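Local coordinates for cell division control protein Cdc48 (Mycobacterium smegmatis, PDB 5E7P), which probably binds and hydrolyses ATP as an AAA-family ATPase with two nucleotide sites, both holding ADP, at residues H548-S553 / V582-I587. Numbering follows the deposited sequence.
Sequences HAVKGS and VFLDEI
Glu-586, just past strand 580-585, reaches to Lys-551 and Ser-553, where strand 546-551 passes into helix 552-558. Its chain is extended beyond CG, which itself stands roughly anti to the backbone N (chi1 -155°), and this carries the carboxylate across to the other segment. There OE2 forms a salt bridge of doubtful length with Lys-551 NZ, whose own chain bends at its last two torsions to meet it. The same oxygen accepts a hydrogen bond from Ser-553 OG at 2.8 Å, the hydroxyl lying above the carboxylate plane, 45° out of it. Before this polar cluster in the chain, the strands run parallel in register: Phe-583 N donates to His-548 O, Val-550 N to Phe-583 O (2.9 Å), Asp-585 N to Val-550 O, and Gly-552 N to Asp-585 O (2.8 Å). On one face Ala-549 CB meets Phe-583 CB at 3.6 Å, while the phenyl ring leads away toward Leu-626 and Ala-628 of strand 623-629. On the opposite face Val-550 and Leu-584 point the same way, side by side, with CG2 of the valine 3.7 Å from CD2 of the leucine; Leu-570 of helix 563-576 touches Leu-584 there. Val-Phe-Leu-Asp-Glu, residues 582-586, fits the Walker B motif of the AAA fold. Asp-585 lies beside the P-loop: its OD1 makes a weak hydrogen bond with Thr-533 OG1, a residue of the ADP site. With the lysine and the hydroxyl both at its carboxylate, Glu-586 is probably held toward the edge strand, linking the junction of that strand and helix 552-558 to the Walker B segment.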
loop_
_atom_site.group_PDB
_atom_site.type_symbol
_atom_site.label_atom_id
_atom_site.label_comp_id
_atom_site.label_asym_id
_atom_site.label_seq_id
_atom_site.Cartn_x
_atom_site.Cartn_y
_atom_site.Cartn_z
ATOM N N HIS A 548 7.138 -3.582 -9.802
ATOM C CA HIS A 548 8.196 -4.283 -9.095
ATOM C C HIS A 548 9.368 -3.324 -8.927
ATOM O O HIS A 548 10.137 -3.101 -9.863
ATOM C CB HIS A 548 8.607 -5.529 -9.881
ATOM C CG HIS A 548 7.445 -6.322 -10.394
ATOM N ND1 HIS A 548 6.866 -7.345 -9.673
ATOM C CD2 HIS A 548 6.741 -6.229 -11.547
ATOM C CE1 HIS A 548 5.862 -7.856 -10.366
ATOM N NE2 HIS A 548 5.763 -7.195 -11.504
ATOM N N ALA A 549 9.490 -2.753 -7.732
ATOM C CA ALA A 549 10.410 -1.645 -7.502
ATOM C C ALA A 549 11.408 -1.907 -6.384
ATOM O O ALA A 549 11.059 -2.475 -5.350
ATOM C CB ALA A 549 9.628 -0.382 -7.205
ATOM N N VAL A 550 12.651 -1.487 -6.599
ATOM C CA VAL A 550 13.685 -1.569 -5.571
ATOM C C VAL A 550 14.492 -0.274 -5.488
ATOM O O VAL A 550 14.626 0.449 -6.474
ATOM C CB VAL A 550 14.659 -2.750 -5.808
ATOM C CG1 VAL A 550 13.904 -4.072 -5.854
ATOM C CG2 VAL A 550 15.473 -2.540 -7.080
ATOM N N LYS A 551 15.007 0.021 -4.298
ATOM C CA LYS A 551 15.982 1.091 -4.125
ATOM C C LYS A 551 17.376 0.486 -4.150
ATOM O O LYS A 551 17.667 -0.441 -3.391
ATOM C CB LYS A 551 15.768 1.824 -2.801
ATOM C CG LYS A 551 14.702 2.903 -2.841
ATOM C CD LYS A 551 14.838 3.863 -1.662
ATOM C CE LYS A 551 15.747 5.052 -1.990
ATOM N NZ LYS A 551 17.155 4.663 -2.299
ATOM N N GLY A 552 18.231 1.015 -5.022
ATOM C CA GLY A 552 19.574 0.496 -5.220
ATOM C C GLY A 552 20.359 0.246 -3.946
ATOM O O GLY A 552 21.026 -0.778 -3.814
ATOM N N SER A 553 20.266 1.178 -3.003
ATOM C CA SER A 553 20.976 1.065 -1.732
ATOM C C SER A 553 20.493 -0.121 -0.901
ATOM O O SER A 553 21.297 -0.916 -0.414
ATOM C CB SER A 553 20.822 2.354 -0.921
ATOM O OG SER A 553 21.402 3.456 -1.595
ATOM N N VAL A 582 9.318 -2.388 -14.133
ATOM C CA VAL A 582 10.446 -2.639 -13.252
ATOM C C VAL A 582 11.118 -1.320 -12.905
ATOM O O VAL A 582 11.790 -0.715 -13.741
ATOM C CB VAL A 582 11.474 -3.582 -13.900
ATOM C CG1 VAL A 582 12.638 -3.831 -12.950
ATOM C CG2 VAL A 582 10.814 -4.884 -14.278
ATOM N N PHE A 583 10.925 -0.873 -11.670
ATOM C CA PHE A 583 11.472 0.403 -11.225
ATOM C C PHE A 583 12.751 0.200 -10.412
ATOM O O PHE A 583 12.714 -0.285 -9.282
ATOM C CB PHE A 583 10.431 1.172 -10.406
ATOM C CG PHE A 583 10.866 2.556 -10.008
ATOM C CD1 PHE A 583 11.850 3.226 -10.721
ATOM C CD2 PHE A 583 10.299 3.183 -8.912
ATOM C CE1 PHE A 583 12.256 4.498 -10.350
ATOM C CE2 PHE A 583 10.696 4.456 -8.539
ATOM C CZ PHE A 583 11.678 5.115 -9.258
ATOM N N LEU A 584 13.880 0.578 -11.005
ATOM C CA LEU A 584 15.169 0.538 -10.327
ATOM C C LEU A 584 15.564 1.941 -9.875
ATOM O O LEU A 584 16.321 2.637 -10.554
ATOM C CB LEU A 584 16.242 -0.035 -11.256
ATOM C CG LEU A 584 15.961 -1.413 -11.861
ATOM C CD1 LEU A 584 17.047 -1.798 -12.859
ATOM C CD2 LEU A 584 15.840 -2.469 -10.774
ATOM N N ASP A 585 15.034 2.363 -8.732
ATOM C CA ASP A 585 15.367 3.672 -8.190
ATOM C C ASP A 585 16.776 3.649 -7.617
ATOM O O ASP A 585 17.249 2.605 -7.172
ATOM C CB ASP A 585 14.364 4.096 -7.119
ATOM C CG ASP A 585 14.457 5.574 -6.790
ATOM O OD1 ASP A 585 15.048 6.323 -7.598
ATOM O OD2 ASP A 585 13.939 5.988 -5.733
ATOM N N GLU A 586 17.432 4.806 -7.633
ATOM C CA GLU A 586 18.832 4.929 -7.233
ATOM C C GLU A 586 19.685 3.882 -7.946
ATOM O O GLU A 586 20.429 3.128 -7.319
ATOM C CB GLU A 586 18.982 4.828 -5.714
ATOM C CG GLU A 586 20.230 5.510 -5.177
ATOM C CD GLU A 586 20.354 5.400 -3.669
ATOM O OE1 GLU A 586 21.362 5.897 -3.118
ATOM O OE2 GLU A 586 19.447 4.817 -3.036
ATOM N N ILE A 587 19.551 3.850 -9.266
ATOM C CA ILE A 587 20.211 2.863 -10.114
ATOM C C ILE A 587 21.740 2.989 -10.064
ATOM O O ILE A 587 22.459 2.049 -10.399
ATOM C CB ILE A 587 19.685 2.968 -11.578
ATOM C CG1 ILE A 587 20.247 1.853 -12.467
ATOM C CG2 ILE A 587 19.981 4.341 -12.161
ATOM C CD1 ILE A 587 19.803 0.467 -12.069
#